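Thylakoid lumenal 15 kDa protein 1, chloroplastic (Arabidopsis thaliana, PDB 3N90) is of unknown function but folds as a pentapeptide-repeat right-handed quadrilateral beta helix in the thylakoid lumen of the chloroplast. Local coordinates at residues 120-125 and 139-144; 31-36 and 41-46; 6-11 and 24-29. The protein carries 2 engineered substitutions. All blocks are in the same frame, centred on the assembly; numbering follows the deposited sequence.

Interaction 1: 120-125 and 139-144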
ATOM      1  N   VAL A 120      -5.946  -7.161  14.814  1.00 16.86           N
ATOM      2  CA  VAL A 120      -5.217  -8.155  15.598  1.00 16.66           C
ATOM      3  C   VAL A 120      -3.946  -8.619  14.890  1.00 16.90           C
ATOM      4  O   VAL A 120      -2.877  -8.682  15.512  1.00 17.12           O
ATOM      5  CB  VAL A 120      -6.113  -9.383  15.966  1.00 16.70           C
ATOM      6  CG1 VAL A 120      -5.279 -10.482  16.537  1.00 18.26           C
ATOM      7  CG2 VAL A 120      -7.178  -8.965  16.970  1.00 17.49           C
ATOM      8  N   TYR A 121      -4.039  -8.911  13.590  1.00 16.42           N
ATOM      9  CA  TYR A 121      -2.884  -9.380  12.855  1.00 17.09           C
ATOM     10  C   TYR A 121      -1.827  -8.272  12.716  1.00 16.75           C
ATOM     11  O   TYR A 121      -0.635  -8.453  12.986  1.00 15.56           O
ATOM     12  CB  TYR A 121      -3.235  -9.916  11.435  1.00 18.21           C
ATOM     13  CG  TYR A 121      -1.940 -10.318  10.758  1.00 19.94           C
ATOM     14  CD1 TYR A 121      -1.261 -11.482  11.168  1.00 21.32           C
ATOM     15  CD2 TYR A 121      -1.306  -9.485   9.804  1.00 21.34           C
ATOM     16  CE1 TYR A 121      -0.030 -11.834  10.622  1.00 22.68           C
ATOM     17  CE2 TYR A 121      -0.052  -9.841   9.260  1.00 22.18           C
ATOM     18  CZ  TYR A 121       0.568 -11.021   9.673  1.00 23.47           C
ATOM     19  OH  TYR A 121       1.791 -11.386   9.137  1.00 23.35           O
ATOM     20  N   LEU A 122      -2.290  -7.120  12.246  1.00 15.76           N
ATOM     21  CA  LEU A 122      -1.372  -6.020  12.000  1.00 15.55           C
ATOM     22  C   LEU A 122      -0.622  -5.625  13.276  1.00 15.51           C
ATOM     23  O   LEU A 122       0.583  -5.349  13.220  1.00 16.90           O
ATOM     24  CB  LEU A 122      -2.131  -4.815  11.420  1.00 16.05           C
ATOM     25  CG  LEU A 122      -2.566  -5.002   9.957  1.00 14.01           C
ATOM     26  CD1 LEU A 122      -3.462  -3.857   9.517  1.00 14.63           C
ATOM     27  CD2 LEU A 122      -1.400  -5.147   9.016  1.00 14.42           C
ATOM     28  N   CYS A 123      -1.335  -5.640  14.405  1.00 15.70           N
ATOM     29  CA  CYS A 123      -0.754  -5.286  15.718  1.00 16.02           C
ATOM     30  C   CYS A 123       0.272  -6.300  16.208  1.00 17.32           C
ATOM     31  O   CYS A 123       1.089  -5.960  17.069  1.00 19.10           O
ATOM     32  CB  CYS A 123      -1.833  -5.111  16.763  1.00 16.65           C
ATOM     33  SG  CYS A 123      -2.718  -3.553  16.592  1.00 16.49           S
ATOM     34  N   LYS A 124       0.228  -7.529  15.682  1.00 16.81           N
ATOM     35  CA  LYS A 124       1.241  -8.524  16.010  1.00 17.95           C
ATOM     36  C   LYS A 124       2.529  -8.190  15.339  1.00 19.52           C
ATOM     37  O   LYS A 124       3.591  -8.605  15.805  1.00 19.97           O
ATOM     38  CB  LYS A 124       0.857  -9.936  15.537  1.00 17.40           C
ATOM     39  CG  LYS A 124      -0.158 -10.592  16.416  1.00 18.78           C
ATOM     40  CD  LYS A 124      -0.592 -11.914  15.821  1.00 21.97           C
ATOM     41  CE  LYS A 124      -1.687 -12.524  16.692  1.00 24.08           C
ATOM     42  NZ  LYS A 124      -2.283 -13.647  15.958  1.00 27.05           N
ATOM     43  N   VAL A 125       2.449  -7.516  14.193  1.00 19.81           N
ATOM     44  CA  VAL A 125       3.674  -7.268  13.442  1.00 22.05           C
ATOM     45  C   VAL A 125       4.042  -5.781  13.420  1.00 22.12           C
ATOM     46  O   VAL A 125       5.026  -5.432  12.765  1.00 24.29           O
ATOM     47  CB  VAL A 125       3.607  -7.830  11.979  1.00 22.69           C
ATOM     48  CG1 VAL A 125       3.623  -9.377  11.957  1.00 24.13           C
ATOM     49  CG2 VAL A 125       2.405  -7.270  11.245  1.00 21.97           C
ATOM     50  N   ASP A 139       0.084   3.205  17.424  1.00 22.74           N
ATOM     51  CA  ASP A 139      -0.955   4.171  17.789  0.50 22.44           C
ATOM     52  C   ASP A 139      -1.948   4.392  16.678  1.00 22.61           C
ATOM     53  O   ASP A 139      -3.155   4.494  16.919  1.00 23.92           O
ATOM     54  CB  ASP A 139      -0.340   5.503  18.216  0.50 22.24           C
ATOM     55  CG  ASP A 139       0.423   5.396  19.508  0.50 21.88           C
ATOM     56  OD1 ASP A 139       0.072   4.514  20.324  0.50 21.49           O
ATOM     57  OD2 ASP A 139       1.363   6.195  19.709  0.50 21.38           O
ATOM     58  N   THR A 140      -1.459   4.482  15.435  1.00 23.11           N
ATOM     59  CA  THR A 140      -2.356   4.662  14.307  1.00 23.78           C
ATOM     60  C   THR A 140      -3.262   3.461  14.183  1.00 21.93           C
ATOM     61  O   THR A 140      -4.393   3.588  13.736  1.00 23.21           O
ATOM     62  CB  THR A 140      -1.580   4.914  12.979  1.00 23.85           C
ATOM     63  OG1 THR A 140      -0.836   3.748  12.615  1.00 24.81           O
ATOM     64  CG2 THR A 140      -0.621   6.091  13.161  1.00 24.60           C
ATOM     65  N   LEU A 141      -2.752   2.305  14.612  1.00 21.39           N
ATOM     66  CA  LEU A 141      -3.507   1.049  14.609  1.00 20.38           C
ATOM     67  C   LEU A 141      -4.309   0.841  15.892  1.00 20.60           C
ATOM     68  O   LEU A 141      -5.145  -0.055  15.959  1.00 19.66           O
ATOM     69  CB  LEU A 141      -2.545  -0.144  14.447  1.00 20.20           C
ATOM     70  CG  LEU A 141      -1.978  -0.399  13.049  1.00 18.36           C
ATOM     71  CD1 LEU A 141      -0.896  -1.434  13.027  1.00 16.11           C
ATOM     72  CD2 LEU A 141      -3.095  -0.754  12.066  1.00 16.37           C
ATOM     73  N   LEU A 142      -4.021   1.664  16.905  1.00 22.26           N
ATOM     74  CA  LEU A 142      -4.730   1.612  18.188  1.00 22.61           C
ATOM     75  C   LEU A 142      -4.582   0.232  18.805  1.00 23.39           C
ATOM     76  O   LEU A 142      -5.572  -0.403  19.218  1.00 23.94           O
ATOM     77  CB  LEU A 142      -6.204   1.978  18.023  1.00 23.20           C
ATOM     78  CG  LEU A 142      -6.467   3.406  17.518  1.00 25.56           C
ATOM     79  CD1 LEU A 142      -7.925   3.554  17.129  1.00 26.47           C
ATOM     80  CD2 LEU A 142      -6.051   4.435  18.594  1.00 25.81           C
ATOM     81  N   CYS A 143      -3.336  -0.232  18.858  1.00 23.71           N
ATOM     82  CA  CYS A 143      -3.067  -1.571  19.357  1.00 24.95           C
ATOM     83  C   CYS A 143      -3.375  -1.713  20.843  1.00 27.07           C
ATOM     84  O   CYS A 143      -3.932  -2.728  21.243  1.00 27.19           O
ATOM     85  CB  CYS A 143      -1.640  -1.995  19.048  1.00 24.18           C
ATOM     86  SG  CYS A 143      -1.369  -2.141  17.257  1.00 20.86           S
ATOM     87  N   ASN A 144      -3.069  -0.669  21.619  1.00 29.19           N
ATOM     88  CA  ASN A 144      -3.100  -0.745  23.080  1.00 32.05           C
ATOM     89  C   ASN A 144      -4.104   0.247  23.712  1.00 33.12           C
ATOM     90  O   ASN A 144      -3.823   0.882  24.746  1.00 33.96           O
ATOM     91  CB  ASN A 144      -1.678  -0.596  23.653  1.00 32.39           C
ATOM     92  CG  ASN A 144      -0.595  -1.238  22.741  1.00 36.81           C
ATOM     93  OD1 ASN A 144      -0.602  -2.457  22.503  1.00 39.92           O
ATOM     94  ND2 ASN A 144       0.317  -0.407  22.211  1.00 38.02           N
TER
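Cys123 and Cys143 are joined by a disulfide, SG to SG at 2.1 Å, which ties helix 116-125 to the chain following Leu141. The bridge turns through a chi3 of -89°, near the unstrained right angle, and its negative sign gives it a left-handed screw. In both cysteines SG lies anti to the carbonyl carbon and beside the backbone N (chi1 -76° in Cys123, -65° in Cys143), which turns each sulfur toward the other segment; the bridge leaves the CA atoms of Cys123 and Cys143 5.7 Å apart. Toward the body of the protein the contact is tight. Leu141 lies alongside the bridge, its CB 4.0 Å from Cys123 SG, and its branches run on to Leu122: CD1 of Leu141 lies 3.9 Å from Leu122 CB, and CD2 of Leu141 4.0 Å from Leu122 CD1. The two leucines cross at about a right angle, both buried, and Leu141 also packs on Phe109, Leu114 and Ala126. This packing is consistent with a helical cap on the C-terminal end of the right-handed quadrilateral beta helix. Leu142, with positive phi, is the C-prime residue of a Schellman motif: Cys143 N bonds back to Arg138 O and Leu142 N, weakly, to Asp139 O. The chain leaves the helix here, with the side chain of Cys143 directed toward helix 116-125 and that of Leu142 away from it. On the solvent side the packing is looser: both cysteines remain partly exposed, and Leu142 is turned out to an exposed position. Arginines tie the backbone and the end of the segment: Arg119 reaches Leu141 O, while Arg138 donates to Cys123 O through NH1 and to Asn144 OD1 through NH2.

Interaction 2: 31-36 and 41-46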
ATOM      1  N   GLN A  31      -4.016   6.878  -9.738  1.00 11.75           N
ATOM      2  CA  GLN A  31      -3.781   5.830 -10.736  1.00 11.85           C
ATOM      3  C   GLN A  31      -4.683   4.616 -10.447  1.00 12.30           C
ATOM      4  O   GLN A  31      -4.866   4.205  -9.268  1.00 12.03           O
ATOM      5  CB  GLN A  31      -2.326   5.409 -10.717  1.00 11.75           C
ATOM      6  CG  GLN A  31      -1.900   4.741 -12.038  1.00 13.66           C
ATOM      7  CD  GLN A  31      -1.927   5.690 -13.225  1.00 16.93           C
ATOM      8  OE1 GLN A  31      -1.591   6.886 -13.087  1.00 16.18           O
ATOM      9  NE2 GLN A  31      -2.315   5.171 -14.409  1.00 12.62           N
ATOM     10  N   ASP A  32      -5.250   4.049 -11.523  1.00 12.30           N
ATOM     11  CA  ASP A  32      -6.179   2.925 -11.432  1.00 12.57           C
ATOM     12  C   ASP A  32      -5.390   1.614 -11.680  1.00 11.48           C
ATOM     13  O   ASP A  32      -5.080   1.273 -12.806  1.00 12.91           O
ATOM     14  CB  ASP A  32      -7.318   3.057 -12.470  1.00 14.14           C
ATOM     15  CG  ASP A  32      -8.428   2.020 -12.271  1.00 16.15           C
ATOM     16  OD1 ASP A  32      -8.287   1.097 -11.415  1.00 16.12           O
ATOM     17  OD2 ASP A  32      -9.481   2.118 -12.953  1.00 21.35           O
ATOM     18  N   PHE A  33      -5.049   0.914 -10.613  1.00 10.26           N
ATOM     19  CA  PHE A  33      -4.468  -0.428 -10.723  1.00  9.83           C
ATOM     20  C   PHE A  33      -5.480  -1.504 -10.310  1.00  9.74           C
ATOM     21  O   PHE A  33      -5.073  -2.602  -9.874  1.00  9.93           O
ATOM     22  CB  PHE A  33      -3.248  -0.572  -9.799  1.00 10.24           C
ATOM     23  CG  PHE A  33      -2.093   0.251 -10.200  1.00 11.73           C
ATOM     24  CD1 PHE A  33      -1.222  -0.176 -11.204  1.00  8.65           C
ATOM     25  CD2 PHE A  33      -1.828   1.444  -9.546  1.00 11.82           C
ATOM     26  CE1 PHE A  33      -0.104   0.607 -11.539  1.00 12.46           C
ATOM     27  CE2 PHE A  33      -0.728   2.237  -9.902  1.00 13.03           C
ATOM     28  CZ  PHE A  33       0.134   1.831 -10.876  1.00 12.55           C
ATOM     29  N   LYS A  34      -6.781  -1.226 -10.436  1.00 10.09           N
ATOM     30  CA  LYS A  34      -7.786  -2.236 -10.088  1.00 10.66           C
ATOM     31  C   LYS A  34      -7.538  -3.549 -10.840  1.00 10.88           C
ATOM     32  O   LYS A  34      -7.343  -3.531 -12.056  1.00 10.46           O
ATOM     33  CB  LYS A  34      -9.196  -1.728 -10.421  1.00 11.18           C
ATOM     34  CG  LYS A  34     -10.271  -2.761 -10.171  1.00 11.30           C
ATOM     35  CD  LYS A  34     -11.619  -2.008 -10.193  1.00 17.97           C
ATOM     36  CE  LYS A  34     -12.760  -2.980 -10.121  1.00 19.04           C
ATOM     37  NZ  LYS A  34     -14.075  -2.439 -10.608  1.00 23.51           N
ATOM     38  N   THR A  35      -7.539  -4.639 -10.080  1.00 11.22           N
ATOM     39  CA  THR A  35      -7.398  -6.022 -10.555  1.00 11.44           C
ATOM     40  C   THR A  35      -6.176  -6.180 -11.481  1.00 11.74           C
ATOM     41  O   THR A  35      -6.196  -6.986 -12.437  1.00 11.62           O
ATOM     42  CB  THR A  35      -8.759  -6.630 -11.086  1.00 12.51           C
ATOM     43  OG1 THR A  35      -8.656  -8.051 -11.285  1.00 14.25           O
ATOM     44  CG2 THR A  35      -9.293  -5.938 -12.379  1.00 14.41           C
ATOM     45  N   SER A  36      -5.121  -5.416 -11.188  1.00 10.39           N
ATOM     46  CA  SER A  36      -3.848  -5.684 -11.856  1.00  9.95           C
ATOM     47  C   SER A  36      -2.971  -6.650 -11.073  1.00 10.08           C
ATOM     48  O   SER A  36      -3.128  -6.835  -9.859  1.00  9.46           O
ATOM     49  CB  SER A  36      -3.103  -4.403 -12.138  1.00  9.23           C
ATOM     50  OG  SER A  36      -3.790  -3.727 -13.161  1.00 14.70           O
ATOM     51  N   ALA A  41       6.419  -5.623  -7.924  1.00 15.81           N
ATOM     52  CA  ALA A  41       6.483  -4.307  -8.545  1.00 14.88           C
ATOM     53  C   ALA A  41       7.197  -3.381  -7.586  1.00 14.19           C
ATOM     54  O   ALA A  41       7.132  -3.579  -6.379  1.00 14.22           O
ATOM     55  CB  ALA A  41       5.098  -3.753  -8.864  1.00 15.29           C
ATOM     56  N   ASN A  42       7.848  -2.364  -8.135  1.00 14.75           N
ATOM     57  CA  ASN A  42       8.562  -1.370  -7.348  1.00 14.42           C
ATOM     58  C   ASN A  42       7.822  -0.037  -7.314  1.00 13.98           C
ATOM     59  O   ASN A  42       7.758   0.681  -8.320  1.00 13.68           O
ATOM     60  CB  ASN A  42       9.957  -1.156  -7.951  1.00 15.90           C
ATOM     61  CG  ASN A  42      10.883  -0.346  -7.042  1.00 17.15           C
ATOM     62  OD1 ASN A  42      10.485   0.139  -5.989  1.00 15.41           O
ATOM     63  ND2 ASN A  42      12.136  -0.195  -7.482  1.00 19.27           N
ATOM     64  N   PHE A  43       7.207   0.270  -6.169  1.00 13.01           N
ATOM     65  CA  PHE A  43       6.583   1.588  -5.949  1.00 13.09           C
ATOM     66  C   PHE A  43       7.322   2.398  -4.887  1.00 13.32           C
ATOM     67  O   PHE A  43       6.727   3.252  -4.258  1.00 12.88           O
ATOM     68  CB  PHE A  43       5.112   1.466  -5.493  1.00 12.85           C
ATOM     69  CG  PHE A  43       4.167   0.897  -6.554  1.00 10.77           C
ATOM     70  CD1 PHE A  43       3.635   1.727  -7.543  1.00 10.31           C
ATOM     71  CD2 PHE A  43       3.838  -0.452  -6.564  1.00 12.38           C
ATOM     72  CE1 PHE A  43       2.755   1.254  -8.511  1.00  9.79           C
ATOM     73  CE2 PHE A  43       2.957  -0.965  -7.562  1.00 13.17           C
ATOM     74  CZ  PHE A  43       2.426  -0.091  -8.537  1.00 12.64           C
ATOM     75  N   LYS A  44       8.603   2.119  -4.667  1.00 13.84           N
ATOM     76  CA  LYS A  44       9.300   2.796  -3.559  1.00 14.77           C
ATOM     77  C   LYS A  44       9.244   4.307  -3.735  1.00 14.86           C
ATOM     78  O   LYS A  44       9.576   4.809  -4.807  1.00 15.77           O
ATOM     79  CB  LYS A  44      10.754   2.318  -3.457  1.00 15.86           C
ATOM     80  CG  LYS A  44      11.546   3.025  -2.347  1.00 17.57           C
ATOM     81  CD  LYS A  44      12.849   2.285  -2.069  1.00 21.29           C
ATOM     82  CE  LYS A  44      13.484   2.819  -0.795  1.00 26.07           C
ATOM     83  NZ  LYS A  44      14.664   2.020  -0.408  1.00 29.40           N
ATOM     84  N   GLY A  45       8.766   5.020  -2.718  1.00 15.17           N
ATOM     85  CA  GLY A  45       8.631   6.489  -2.767  1.00 14.83           C
ATOM     86  C   GLY A  45       7.693   7.046  -3.810  1.00 15.56           C
ATOM     87  O   GLY A  45       7.742   8.251  -4.122  1.00 16.23           O
ATOM     88  N   ALA A  46       6.838   6.187  -4.387  1.00 15.00           N
ATOM     89  CA  ALA A  46       5.856   6.661  -5.337  1.00 14.73           C
ATOM     90  C   ALA A  46       4.789   7.528  -4.646  1.00 15.27           C
ATOM     91  O   ALA A  46       4.543   7.402  -3.436  1.00 15.07           O
ATOM     92  CB  ALA A  46       5.203   5.513  -6.069  1.00 14.60           C
TER
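Phe33 and Phe43 meet inside the beta helix, their side chains arriving from opposite directions. Along 31-36, Gln31 comes first, buried, its NE2 donating to Tyr8 O and to Thr13 OG1. Asp32 then forms an Asx turn: its OD1 accepts from Lys34 N at 2.9 Å, on the anti side of the carboxylate. Phe33, the central residue of its pentapeptide, turns inward. Its CG sits anti to the carbonyl carbon (chi1 -68°), and one face of the ring receives the edge of Phe43 in a T-shaped stack, with centroids 5.3 Å apart and planes at 83°. The nearest atoms are Phe33 CZ and Phe43 CE1, at 3.6 Å, and Phe43 CZ lies over the rim of the Phe33 ring. An alanine in place of Phe33 is likely to leave the edge of Phe43 without its aromatic face and open a gap in the core. From Phe33 to Ser36 the backbone makes a type II turn, repeated from Phe43 to Ala46, where Asn42 makes a second, overlapping Asx turn. Ser36 ends the walk, its OG bonded to Thr13 O and Gln16 N. Phe53, twenty residues on, meets Phe33 with its plane nearly parallel, and Phe23, twenty residues earlier, does the same to Phe43. Across the core the contact is wholly apolar, dispersion supplemented by the weak attraction of C-H edge for pi face.

Interaction 3: 6-11 and 24-29. With SO4 (sulfate ion), chain B.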
ATOM      1  N   GLY A   6       5.930   8.108 -18.201  1.00 32.22           N
ATOM      2  CA  GLY A   6       4.562   8.675 -18.090  1.00 32.38           C
ATOM      3  C   GLY A   6       4.494  10.140 -17.638  1.00 31.72           C
ATOM      4  O   GLY A   6       5.543  10.776 -17.481  1.00 32.23           O
ATOM      5  N   PRO A   7       3.284  10.668 -17.324  1.00 30.61           N
ATOM      6  CA  PRO A   7       2.056  10.060 -16.774  1.00 29.53           C
ATOM      7  C   PRO A   7       1.485   8.912 -17.579  1.00 28.07           C
ATOM      8  O   PRO A   7       1.725   8.798 -18.794  1.00 27.73           O
ATOM      9  CB  PRO A   7       1.050  11.226 -16.769  1.00 30.33           C
ATOM     10  CG  PRO A   7       1.543  12.135 -17.853  1.00 30.45           C
ATOM     11  CD  PRO A   7       3.043  12.082 -17.677  1.00 31.02           C
ATOM     12  N   TYR A   8       0.740   8.062 -16.885  1.00 25.57           N
ATOM     13  CA  TYR A   8       0.176   6.878 -17.480  1.00 24.17           C
ATOM     14  C   TYR A   8      -1.329   7.009 -17.544  1.00 22.75           C
ATOM     15  O   TYR A   8      -1.996   7.237 -16.508  1.00 22.14           O
ATOM     16  CB  TYR A   8       0.559   5.617 -16.680  1.00 23.80           C
ATOM     17  CG  TYR A   8       2.040   5.449 -16.415  1.00 22.85           C
ATOM     18  CD1 TYR A   8       2.879   4.939 -17.398  1.00 23.49           C
ATOM     19  CD2 TYR A   8       2.600   5.794 -15.187  1.00 21.82           C
ATOM     20  CE1 TYR A   8       4.238   4.776 -17.172  1.00 22.87           C
ATOM     21  CE2 TYR A   8       3.953   5.629 -14.945  1.00 22.06           C
ATOM     22  CZ  TYR A   8       4.774   5.120 -15.955  1.00 22.91           C
ATOM     23  OH  TYR A   8       6.128   4.951 -15.739  1.00 25.19           O
ATOM     24  N   GLY A   9      -1.881   6.826 -18.743  1.00 21.08           N
ATOM     25  CA  GLY A   9      -3.328   6.715 -18.900  1.00 19.79           C
ATOM     26  C   GLY A   9      -3.858   5.574 -18.042  1.00 19.26           C
ATOM     27  O   GLY A   9      -3.125   4.633 -17.753  1.00 19.79           O
ATOM     28  N   GLN A  10      -5.122   5.636 -17.645  1.00 18.88           N
ATOM     29  CA  GLN A  10      -5.677   4.611 -16.738  1.00 19.30           C
ATOM     30  C   GLN A  10      -5.689   3.235 -17.416  1.00 19.31           C
ATOM     31  O   GLN A  10      -5.537   2.200 -16.747  1.00 19.06           O
ATOM     32  CB  GLN A  10      -7.067   5.003 -16.263  1.00 19.30           C
ATOM     33  CG  GLN A  10      -7.121   6.316 -15.447  1.00 19.81           C
ATOM     34  CD  GLN A  10      -6.427   6.223 -14.092  1.00 17.98           C
ATOM     35  OE1 GLN A  10      -5.477   5.455 -13.906  1.00 17.60           O
ATOM     36  NE2 GLN A  10      -6.926   6.989 -13.127  1.00 18.34           N
ATOM     37  N   GLY A  11      -5.815   3.235 -18.749  1.00 19.27           N
ATOM     38  CA  GLY A  11      -5.850   1.959 -19.514  1.00 19.33           C
ATOM     39  C   GLY A  11      -4.542   1.193 -19.497  1.00 20.14           C
ATOM     40  O   GLY A  11      -4.495  -0.018 -19.801  1.00 20.34           O
ATOM     41  N   SER A  24       9.034   3.199  -9.237  1.00 16.59           N
ATOM     42  CA  SER A  24       9.627   3.874  -8.068  1.00 17.19           C
ATOM     43  C   SER A  24       9.728   5.385  -8.307  1.00 18.30           C
ATOM     44  O   SER A  24      10.092   5.828  -9.402  1.00 18.27           O
ATOM     45  CB  SER A  24      10.991   3.264  -7.731  1.00 18.14           C
ATOM     46  OG  SER A  24      11.823   3.323  -8.875  1.00 19.39           O
ATOM     47  N   GLY A  25       9.343   6.167  -7.305  1.00 18.96           N
ATOM     48  CA  GLY A  25       9.394   7.650  -7.357  1.00 19.48           C
ATOM     49  C   GLY A  25       8.414   8.371  -8.272  1.00 19.97           C
ATOM     50  O   GLY A  25       8.442   9.622  -8.391  1.00 21.12           O
ATOM     51  N   GLN A  26       7.534   7.626  -8.923  1.00 19.82           N
ATOM     52  CA  GLN A  26       6.658   8.222  -9.911  0.50 19.08           C
ATOM     53  C   GLN A  26       5.431   8.845  -9.307  1.00 19.58           C
ATOM     54  O   GLN A  26       4.969   8.426  -8.236  1.00 19.29           O
ATOM     55  CB  GLN A  26       6.287   7.194 -10.949  0.50 19.21           C
ATOM     56  CG  GLN A  26       7.549   6.614 -11.580  0.50 19.33           C
ATOM     57  CD  GLN A  26       7.268   5.877 -12.824  0.50 20.75           C
ATOM     58  OE1 GLN A  26       8.159   5.263 -13.412  0.50 21.71           O
ATOM     59  NE2 GLN A  26       6.024   5.911 -13.249  0.50 21.22           N
ATOM     60  N   THR A  27       4.901   9.853 -10.005  1.00 19.73           N
ATOM     61  CA  THR A  27       3.664  10.484  -9.617  1.00 19.52           C
ATOM     62  C   THR A  27       2.527   9.696 -10.205  1.00 18.00           C
ATOM     63  O   THR A  27       2.340   9.662 -11.436  1.00 18.23           O
ATOM     64  CB  THR A  27       3.608  11.945 -10.085  1.00 20.81           C
ATOM     65  OG1 THR A  27       4.740  12.612  -9.564  1.00 23.80           O
ATOM     66  CG2 THR A  27       2.369  12.632  -9.565  1.00 22.49           C
ATOM     67  N   LEU A  28       1.785   9.019  -9.314  1.00 15.73           N
ATOM     68  CA  LEU A  28       0.677   8.159  -9.688  1.00 14.87           C
ATOM     69  C   LEU A  28      -0.596   8.468  -8.873  1.00 14.78           C
ATOM     70  O   LEU A  28      -1.305   7.571  -8.424  1.00 12.86           O
ATOM     71  CB  LEU A  28       1.070   6.682  -9.519  1.00 14.92           C
ATOM     72  CG  LEU A  28       2.354   6.292 -10.279  1.00 17.25           C
ATOM     73  CD1 LEU A  28       2.969   5.058  -9.674  1.00 16.85           C
ATOM     74  CD2 LEU A  28       2.033   6.103 -11.730  1.00 17.82           C
ATOM     75  N   ILE A  29      -0.885   9.751  -8.724  1.00 13.49           N
ATOM     76  CA  ILE A  29      -2.040  10.176  -7.959  1.00 14.47           C
ATOM     77  C   ILE A  29      -3.297   9.631  -8.607  1.00 12.97           C
ATOM     78  O   ILE A  29      -3.542   9.848  -9.792  1.00 13.74           O
ATOM     79  CB  ILE A  29      -2.043  11.712  -7.869  1.00 13.55           C
ATOM     80  CG1 ILE A  29      -0.835  12.180  -7.028  1.00 15.52           C
ATOM     81  CG2 ILE A  29      -3.403  12.217  -7.390  1.00 13.91           C
ATOM     82  CD1 ILE A  29      -0.654  13.737  -6.957  1.00 17.39           C
TER
HETATM   83  S   SO4 B 500      -5.751   9.873 -17.394  0.50 22.27           S
HETATM   84  O1  SO4 B 500      -6.425   8.750 -18.047  0.50 23.99           O
HETATM   85  O2  SO4 B 500      -5.787  11.075 -18.230  0.50 22.47           O
HETATM   86  O3  SO4 B 500      -4.323   9.529 -17.234  0.50 24.38           O
HETATM   87  O4  SO4 B 500      -6.364  10.160 -16.118  0.50 20.75           O
HETATM   88  O   HOH W   1       0.373   8.509 -14.046  1.00 26.45           O
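Gln26 lays its amide against the edge of the Tyr8 ring, NE2 2.7 Å from Tyr8 OH in a weak hydrogen bond bent to 150°. The bond is doubtful, because the same NE2 stands equally close to Tyr8 CE2. Ring and amide are nearly coplanar, 13° apart. Gln26 gets there with its chain extended beyond CG (chi2 -165°). Farther back along the same ring edge, CD2 of Leu28 touches Tyr8 CD2 at 3.5 Å. The phenol oxygen has its stronger partner in Phe2 O, and Gln26 adds at most a weak one. Gly6 CA lies over one face of the ring, 4.0 Å above its centre, and the peptide before Pro7 is cis. A water accepts from Tyr8 N at 2.9 Å and passes a long, weak bond to Thr27 O. In the next shell, Phe23 meets the Tyr8 ring edge-to-face and also carries Leu28, which rests as well on Leu48, its counterpart twenty residues on. A sulfate, probably from the crystallisation liquor, is weakly bound by Gln10 N. The arrangement is consistent with an N-terminal cap, in which 6-11 packs against a turn of the right-handed quadrilateral beta helix.

From the N terminus, interaction 3 comes first, closing a loop that runs from 6-11 through helix 10-13 to 24-29. Interaction 2 follows in series, closing a shorter loop of four residues between two sides of a coil, and interaction 1 comes last, near the C terminus; none nests in or crosses another. Interactions 3 and 2 are neighbours, their centres 9 Å apart, joined by probable hydrogen bonds from Asp32 N to Gln10 OE1 and from Gly25 N to Lys44 O. Interaction 1 lies across the chain's centre from both, its centre 31 Å from that of interaction 3. Interactions 3 and 1 thus lie toward opposite ends of the solenoid, and interaction 2 lies in its interior.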